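PDB 3BBJ: putative thioesterase II, which probably hydrolyses acyl-CoA or related thioesters, as a double-hotdog thioesterase. Local coordinates for residues I227-C239 and F247-R259. Sequence-based numbering, arbitrary orientation.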
ATOM      1  N   ILE A 227       3.016  12.431  14.111  1.00 49.30           N
ATOM      2  CA  ILE A 227       2.490  13.750  13.843  1.00 49.02           C
ATOM      3  C   ILE A 227       3.687  14.677  13.656  1.00 51.65           C
ATOM      4  O   ILE A 227       4.445  14.894  14.601  1.00 52.74           O
ATOM      5  CB  ILE A 227       1.636  14.255  15.023  1.00 50.24           C
ATOM      6  CG1 ILE A 227       0.435  13.318  15.278  1.00 48.82           C
ATOM      7  CG2 ILE A 227       1.183  15.695  14.778  1.00 45.71           C
ATOM      8  CD1 ILE A 227      -0.613  13.263  14.161  1.00 51.03           C
ATOM      9  N   PRO A 228       3.865  15.235  12.439  1.00 52.91           N
ATOM     10  CA  PRO A 228       5.021  16.073  12.211  1.00 53.90           C
ATOM     11  C   PRO A 228       4.796  17.505  12.672  1.00 55.32           C
ATOM     12  O   PRO A 228       3.659  18.008  12.679  1.00 52.99           O
ATOM     13  CB  PRO A 228       5.160  16.066  10.689  1.00 54.50           C
ATOM     14  CG  PRO A 228       3.779  15.980  10.210  1.00 55.49           C
ATOM     15  CD  PRO A 228       3.015  15.153  11.239  1.00 52.85           C
ATOM     16  N   GLU A 229       5.887  18.160  13.047  1.00 57.01           N
ATOM     17  CA  GLU A 229       5.832  19.586  13.321  1.00 58.58           C
ATOM     18  C   GLU A 229       6.015  20.265  11.954  1.00 56.56           C
ATOM     19  O   GLU A 229       6.635  19.687  11.063  1.00 54.20           O
ATOM     20  CB  GLU A 229       6.921  20.008  14.323  1.00 61.45           C
ATOM     21  CG  GLU A 229       6.482  21.069  15.338  1.00 68.90           C
ATOM     22  CD  GLU A 229       5.339  20.605  16.255  1.00 75.10           C
ATOM     23  OE1 GLU A 229       5.534  19.617  16.996  1.00 80.96           O
ATOM     24  OE2 GLU A 229       4.257  21.240  16.256  1.00 76.10           O
ATOM     25  N   PRO A 230       5.457  21.482  11.772  1.00 57.07           N
ATOM     26  CA  PRO A 230       5.612  22.189  10.491  1.00 54.76           C
ATOM     27  C   PRO A 230       7.049  22.325  10.006  1.00 53.34           C
ATOM     28  O   PRO A 230       7.986  22.299  10.809  1.00 52.13           O
ATOM     29  CB  PRO A 230       4.997  23.565  10.770  1.00 55.46           C
ATOM     30  CG  PRO A 230       3.992  23.320  11.858  1.00 56.32           C
ATOM     31  CD  PRO A 230       4.629  22.265  12.722  1.00 57.58           C
ATOM     32  N   GLY A 231       7.197  22.431   8.686  1.00 52.33           N
ATOM     33  CA  GLY A 231       8.494  22.607   8.053  1.00 52.25           C
ATOM     34  C   GLY A 231       8.705  21.636   6.915  1.00 54.36           C
ATOM     35  O   GLY A 231       7.885  20.718   6.706  1.00 52.26           O
ATOM     36  N   PRO A 232       9.816  21.814   6.174  1.00 54.57           N
ATOM     37  CA  PRO A 232      10.077  20.974   5.026  1.00 53.56           C
ATOM     38  C   PRO A 232      10.251  19.517   5.441  1.00 51.59           C
ATOM     39  O   PRO A 232      10.772  19.227   6.526  1.00 50.10           O
ATOM     40  CB  PRO A 232      11.389  21.544   4.466  1.00 54.39           C
ATOM     41  CG  PRO A 232      12.017  22.243   5.579  1.00 54.80           C
ATOM     42  CD  PRO A 232      10.889  22.799   6.373  1.00 55.96           C
ATOM     43  N   LEU A 233       9.822  18.611   4.576  1.00 50.30           N
ATOM     44  CA  LEU A 233       9.971  17.181   4.840  1.00 48.07           C
ATOM     45  C   LEU A 233      11.157  16.635   4.065  1.00 47.32           C
ATOM     46  O   LEU A 233      11.360  16.999   2.905  1.00 48.87           O
ATOM     47  CB  LEU A 233       8.687  16.447   4.461  1.00 45.21           C
ATOM     48  CG  LEU A 233       7.497  16.932   5.299  1.00 49.66           C
ATOM     49  CD1 LEU A 233       6.147  16.513   4.728  1.00 52.51           C
ATOM     50  CD2 LEU A 233       7.662  16.457   6.728  1.00 46.33           C
ATOM     51  N   ALA A 234      11.959  15.803   4.727  1.00 47.47           N
ATOM     52  CA  ALA A 234      13.007  15.033   4.065  1.00 46.88           C
ATOM     53  C   ALA A 234      12.320  13.847   3.371  1.00 46.41           C
ATOM     54  O   ALA A 234      11.434  13.220   3.970  1.00 45.65           O
ATOM     55  CB  ALA A 234      14.024  14.521   5.087  1.00 45.55           C
ATOM     56  N   PHE A 235      12.734  13.535   2.135  1.00 45.82           N
ATOM     57  CA  PHE A 235      12.129  12.457   1.368  1.00 45.38           C
ATOM     58  C   PHE A 235      13.165  11.512   0.810  1.00 46.93           C
ATOM     59  O   PHE A 235      14.323  11.859   0.663  1.00 45.31           O
ATOM     60  CB  PHE A 235      11.285  13.001   0.205  1.00 46.26           C
ATOM     61  CG  PHE A 235      12.106  13.617  -0.941  1.00 47.82           C
ATOM     62  CD1 PHE A 235      12.630  12.821  -1.960  1.00 48.23           C
ATOM     63  CD2 PHE A 235      12.317  14.984  -1.010  1.00 49.91           C
ATOM     64  CE1 PHE A 235      13.384  13.383  -2.993  1.00 47.10           C
ATOM     65  CE2 PHE A 235      13.055  15.546  -2.048  1.00 49.29           C
ATOM     66  CZ  PHE A 235      13.592  14.743  -3.030  1.00 44.39           C
ATOM     67  N   ARG A 236      12.718  10.293   0.513  1.00 49.27           N
ATOM     68  CA  ARG A 236      13.519   9.321  -0.208  1.00 51.31           C
ATOM     69  C   ARG A 236      12.557   8.538  -1.059  1.00 48.25           C
ATOM     70  O   ARG A 236      11.509   8.077  -0.558  1.00 47.38           O
ATOM     71  CB  ARG A 236      14.266   8.372   0.721  1.00 51.29           C
ATOM     72  CG  ARG A 236      15.025   7.284  -0.055  1.00 55.40           C
ATOM     73  CD  ARG A 236      15.466   6.083   0.779  1.00 58.18           C
ATOM     74  NE  ARG A 236      14.459   5.705   1.776  1.00 73.15           N
ATOM     75  CZ  ARG A 236      14.432   4.558   2.442  1.00 77.36           C
ATOM     76  NH1 ARG A 236      15.340   3.611   2.201  1.00 85.40           N
ATOM     77  NH2 ARG A 236      13.469   4.352   3.339  1.00 70.36           N
ATOM     78  N   SER A 237      12.921   8.392  -2.335  1.00 46.27           N
ATOM     79  CA  SER A 237      12.099   7.675  -3.322  1.00 45.76           C
ATOM     80  C   SER A 237      12.889   6.546  -3.953  1.00 44.87           C
ATOM     81  O   SER A 237      13.990   6.756  -4.395  1.00 47.10           O
ATOM     82  CB  SER A 237      11.619   8.611  -4.414  1.00 45.06           C
ATOM     83  OG  SER A 237      10.788   7.881  -5.291  1.00 49.92           O
ATOM     84  N   THR A 238      12.317   5.350  -3.994  1.00 45.27           N
ATOM     85  CA  THR A 238      12.999   4.195  -4.532  1.00 44.70           C
ATOM     86  C   THR A 238      12.043   3.336  -5.340  1.00 44.77           C
ATOM     87  O   THR A 238      10.838   3.555  -5.332  1.00 44.06           O
ATOM     88  CB  THR A 238      13.653   3.354  -3.410  1.00 45.26           C
ATOM     89  OG1 THR A 238      12.651   2.718  -2.626  1.00 47.79           O
ATOM     90  CG2 THR A 238      14.491   4.230  -2.520  1.00 46.24           C
ATOM     91  N   CYS A 239      12.617   2.359  -6.031  1.00 45.22           N
ATOM     92  CA  CYS A 239      11.885   1.464  -6.903  1.00 45.80           C
ATOM     93  C   CYS A 239      12.625   0.146  -6.933  1.00 44.57           C
ATOM     94  O   CYS A 239      13.848   0.122  -7.092  1.00 46.39           O
ATOM     95  CB  CYS A 239      11.817   2.053  -8.317  1.00 48.16           C
ATOM     96  SG  CYS A 239      11.208   0.909  -9.563  1.00 46.35           S
ATOM     97  N   PHE A 247       5.747  -0.280 -12.597  1.00 43.13           N
ATOM     98  CA  PHE A 247       6.803   0.065 -11.639  1.00 42.37           C
ATOM     99  C   PHE A 247       6.208   0.407 -10.278  1.00 42.63           C
ATOM    100  O   PHE A 247       5.047   0.824 -10.170  1.00 42.23           O
ATOM    101  CB  PHE A 247       7.687   1.216 -12.146  1.00 40.71           C
ATOM    102  CG  PHE A 247       6.966   2.521 -12.305  1.00 41.09           C
ATOM    103  CD1 PHE A 247       6.257   2.803 -13.466  1.00 36.27           C
ATOM    104  CD2 PHE A 247       7.025   3.491 -11.309  1.00 42.93           C
ATOM    105  CE1 PHE A 247       5.586   3.983 -13.616  1.00 39.81           C
ATOM    106  CE2 PHE A 247       6.355   4.704 -11.459  1.00 45.92           C
ATOM    107  CZ  PHE A 247       5.630   4.952 -12.608  1.00 46.39           C
ATOM    108  N   ASP A 248       7.021   0.201  -9.246  1.00 42.75           N
ATOM    109  CA  ASP A 248       6.677   0.602  -7.884  1.00 43.42           C
ATOM    110  C   ASP A 248       7.483   1.859  -7.506  1.00 44.19           C
ATOM    111  O   ASP A 248       8.690   1.937  -7.771  1.00 43.82           O
ATOM    112  CB  ASP A 248       6.945  -0.526  -6.887  1.00 43.53           C
ATOM    113  CG  ASP A 248       8.415  -0.943  -6.840  1.00 46.35           C
ATOM    114  OD1 ASP A 248       8.911  -1.458  -7.862  1.00 47.62           O
ATOM    115  OD2 ASP A 248       9.065  -0.781  -5.787  1.00 43.76           O
ATOM    116  N   GLU A 249       6.811   2.844  -6.911  1.00 44.12           N
ATOM    117  CA  GLU A 249       7.478   4.050  -6.388  1.00 43.94           C
ATOM    118  C   GLU A 249       7.227   4.116  -4.892  1.00 44.28           C
ATOM    119  O   GLU A 249       6.108   4.288  -4.438  1.00 46.06           O
ATOM    120  CB  GLU A 249       6.955   5.302  -7.088  1.00 43.24           C
ATOM    121  CG  GLU A 249       7.549   6.628  -6.632  1.00 44.98           C
ATOM    122  CD  GLU A 249       7.024   7.827  -7.456  1.00 48.28           C
ATOM    123  OE1 GLU A 249       7.121   7.792  -8.715  1.00 48.94           O
ATOM    124  OE2 GLU A 249       6.528   8.810  -6.844  1.00 48.87           O
ATOM    125  N   ASN A 250       8.286   4.003  -4.126  1.00 44.76           N
ATOM    126  CA  ASN A 250       8.197   3.948  -2.678  1.00 45.26           C
ATOM    127  C   ASN A 250       8.730   5.247  -2.104  1.00 45.47           C
ATOM    128  O   ASN A 250       9.912   5.517  -2.242  1.00 43.99           O
ATOM    129  CB  ASN A 250       9.034   2.775  -2.201  1.00 45.06           C
ATOM    130  CG  ASN A 250       8.769   1.536  -3.015  1.00 49.29           C
ATOM    131  OD1 ASN A 250       7.633   1.120  -3.119  1.00 56.92           O
ATOM    132  ND2 ASN A 250       9.807   0.963  -3.636  1.00 52.24           N
ATOM    133  N   VAL A 251       7.866   6.035  -1.454  1.00 45.28           N
ATOM    134  CA  VAL A 251       8.272   7.326  -0.907  1.00 45.99           C
ATOM    135  C   VAL A 251       8.110   7.360   0.621  1.00 46.09           C
ATOM    136  O   VAL A 251       7.045   7.099   1.155  1.00 47.03           O
ATOM    137  CB  VAL A 251       7.454   8.492  -1.571  1.00 46.31           C
ATOM    138  CG1 VAL A 251       7.742   9.835  -0.893  1.00 46.98           C
ATOM    139  CG2 VAL A 251       7.719   8.565  -3.076  1.00 42.87           C
ATOM    140  N   ASP A 252       9.190   7.658   1.323  1.00 47.30           N
ATOM    141  CA  ASP A 252       9.137   7.833   2.769  1.00 46.90           C
ATOM    142  C   ASP A 252       9.429   9.300   3.062  1.00 45.71           C
ATOM    143  O   ASP A 252      10.222   9.938   2.356  1.00 44.25           O
ATOM    144  CB  ASP A 252      10.122   6.901   3.471  1.00 48.56           C
ATOM    145  CG  ASP A 252       9.816   5.429   3.206  1.00 50.00           C
ATOM    146  OD1 ASP A 252       8.662   5.020   3.414  1.00 54.16           O
ATOM    147  OD2 ASP A 252      10.715   4.684   2.763  1.00 59.54           O
ATOM    148  N   LEU A 253       8.743   9.837   4.068  1.00 45.77           N
ATOM    149  CA  LEU A 253       8.937  11.209   4.486  1.00 46.21           C
ATOM    150  C   LEU A 253       9.270  11.274   5.976  1.00 47.59           C
ATOM    151  O   LEU A 253       8.637  10.597   6.799  1.00 48.19           O
ATOM    152  CB  LEU A 253       7.673  12.032   4.215  1.00 47.23           C
ATOM    153  CG  LEU A 253       7.111  12.111   2.795  1.00 44.77           C
ATOM    154  CD1 LEU A 253       5.768  12.910   2.751  1.00 34.45           C
ATOM    155  CD2 LEU A 253       8.129  12.728   1.864  1.00 37.53           C
ATOM    156  N   TRP A 254      10.273  12.088   6.303  1.00 48.81           N
ATOM    157  CA  TRP A 254      10.678  12.361   7.687  1.00 48.51           C
ATOM    158  C   TRP A 254      10.542  13.849   7.949  1.00 50.29           C
ATOM    159  O   TRP A 254      10.589  14.673   7.019  1.00 51.61           O
ATOM    160  CB  TRP A 254      12.139  11.989   7.926  1.00 48.95           C
ATOM    161  CG  TRP A 254      12.466  10.542   7.808  1.00 47.11           C
ATOM    162  CD1 TRP A 254      12.676   9.662   8.829  1.00 46.07           C
ATOM    163  CD2 TRP A 254      12.648   9.807   6.598  1.00 43.64           C
ATOM    164  NE1 TRP A 254      12.974   8.411   8.327  1.00 44.16           N
ATOM    165  CE2 TRP A 254      12.962   8.478   6.957  1.00 47.61           C
ATOM    166  CE3 TRP A 254      12.576  10.140   5.247  1.00 47.50           C
ATOM    167  CZ2 TRP A 254      13.193   7.480   6.004  1.00 50.22           C
ATOM    168  CZ3 TRP A 254      12.818   9.155   4.302  1.00 49.60           C
ATOM    169  CH2 TRP A 254      13.116   7.839   4.685  1.00 49.63           C
ATOM    170  N   ASP A 255      10.396  14.203   9.220  1.00 51.92           N
ATOM    171  CA  ASP A 255      10.284  15.608   9.599  1.00 52.76           C
ATOM    172  C   ASP A 255      11.651  16.207   9.947  1.00 53.87           C
ATOM    173  O   ASP A 255      12.675  15.512   9.915  1.00 52.31           O
ATOM    174  CB  ASP A 255       9.286  15.782  10.766  1.00 52.83           C
ATOM    175  CG  ASP A 255       9.830  15.293  12.123  1.00 53.39           C
ATOM    176  OD1 ASP A 255      10.921  14.682  12.214  1.00 47.85           O
ATOM    177  OD2 ASP A 255       9.116  15.534  13.117  1.00 53.21           O
ATOM    178  N   ALA A 256      11.636  17.499  10.275  1.00 56.41           N
ATOM    179  CA  ALA A 256      12.824  18.237  10.717  1.00 57.97           C
ATOM    180  C   ALA A 256      13.626  17.499  11.785  1.00 58.67           C
ATOM    181  O   ALA A 256      14.848  17.591  11.820  1.00 59.88           O
ATOM    182  CB  ALA A 256      12.421  19.642  11.242  1.00 56.50           C
ATOM    183  N   ARG A 257      12.930  16.768  12.653  1.00 59.43           N
ATOM    184  CA  ARG A 257      13.562  16.059  13.774  1.00 60.00           C
ATOM    185  C   ARG A 257      14.053  14.674  13.424  1.00 58.14           C
ATOM    186  O   ARG A 257      14.599  13.989  14.281  1.00 59.14           O
ATOM    187  CB  ARG A 257      12.572  15.948  14.937  1.00 61.24           C
ATOM    188  CG  ARG A 257      12.062  17.302  15.407  1.00 65.14           C
ATOM    189  CD  ARG A 257      10.672  17.216  15.989  1.00 68.38           C
ATOM    190  NE  ARG A 257      10.637  16.363  17.171  1.00 72.65           N
ATOM    191  CZ  ARG A 257       9.553  16.152  17.909  1.00 71.81           C
ATOM    192  NH1 ARG A 257       8.391  16.743  17.595  1.00 67.77           N
ATOM    193  NH2 ARG A 257       9.637  15.349  18.965  1.00 69.51           N
ATOM    194  N   GLY A 258      13.860  14.259  12.177  1.00 56.37           N
ATOM    195  CA  GLY A 258      14.255  12.922  11.741  1.00 54.65           C
ATOM    196  C   GLY A 258      13.256  11.826  12.095  1.00 52.89           C
ATOM    197  O   GLY A 258      13.606  10.639  12.100  1.00 52.27           O
ATOM    198  N   ARG A 259      12.011  12.215  12.378  1.00 50.92           N
ATOM    199  CA  ARG A 259      10.967  11.258  12.738  1.00 49.90           C
ATOM    200  C   ARG A 259      10.202  10.841  11.505  1.00 47.77           C
ATOM    201  O   ARG A 259       9.697  11.688  10.765  1.00 46.75           O
ATOM    202  CB  ARG A 259      10.021  11.869  13.767  1.00 51.83           C
ATOM    203  CG  ARG A 259      10.716  12.124  15.123  1.00 55.45           C
ATOM    204  CD  ARG A 259      10.029  13.207  15.955  1.00 65.56           C
ATOM    205  NE  ARG A 259       8.683  12.851  16.421  1.00 64.24           N
ATOM    206  CZ  ARG A 259       7.534  13.327  15.941  1.00 65.13           C
ATOM    207  NH1 ARG A 259       7.506  14.194  14.950  1.00 61.11           N
ATOM    208  NH2 ARG A 259       6.384  12.923  16.471  1.00 70.95           N
TER
HETATM  209  O   HOH W   1      11.870   5.087  -0.271  1.00 52.06           O
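Arg-236 reaches Asp-252 and Trp-254 on one face of two antiparallel strands. Its CG lies anti to the backbone N (chi1 176°), and a bend at chi3 turns the guanidinium toward the side chain of Asp-252. There it runs alongside Asp-252, pointing the same way. NH2 of Arg-236 forms a salt bridge with OD2 of Asp-252 at 2.8 Å; the hydrogen bond within it is weak, because the N-H points well off the oxygen. The two planes are 43° apart, so the groups do not meet flat. Trp-254 turns an edge to strand 233-238. Its CZ3 lies 3.9 Å from CB of Arg-236, and the ring edge also borders Ala-234 O. Further along this face, ND2 of Asn-250 bonds well to OD2 of Asp-248 and only weakly to OG1 of Thr-238 (3.5 Å). Asp-248 also forms a salt bridge with Arg-225 of the second subunit.

On the opposite face, where Leu-253 and Phe-235 lie, the contact is apolar at this end. CD2 of Leu-253 packs against CB of Phe-235 at 3.6 Å, and its CD1 meets CD1 of Leu-233. Helix 191-198 touches both leucines.

Beyond the strands, Arg-259 ties the two loops together. Ile-227 O and Asp-255 OD2 both lie at the edge of its guanidinium, in plane. NH1 donates to Ile-227 O at 3.2 Å, from above the carbonyl plane, and makes a salt bridge with Asp-255 OD2 at 2.8 Å. An alanine here would remove the guanidinium, which would probably leave the Asp-255 carboxylate without its charged mate and loosen the loop at Ile-227.

Backbone bonds join Ala-234 to Trp-254, Arg-236 to Asp-252 and Thr-238 to Asn-250. This is the regular pairing of an antiparallel beta hairpin, here within the C-terminal hotdog domain of the acyl-CoA thioesterase family.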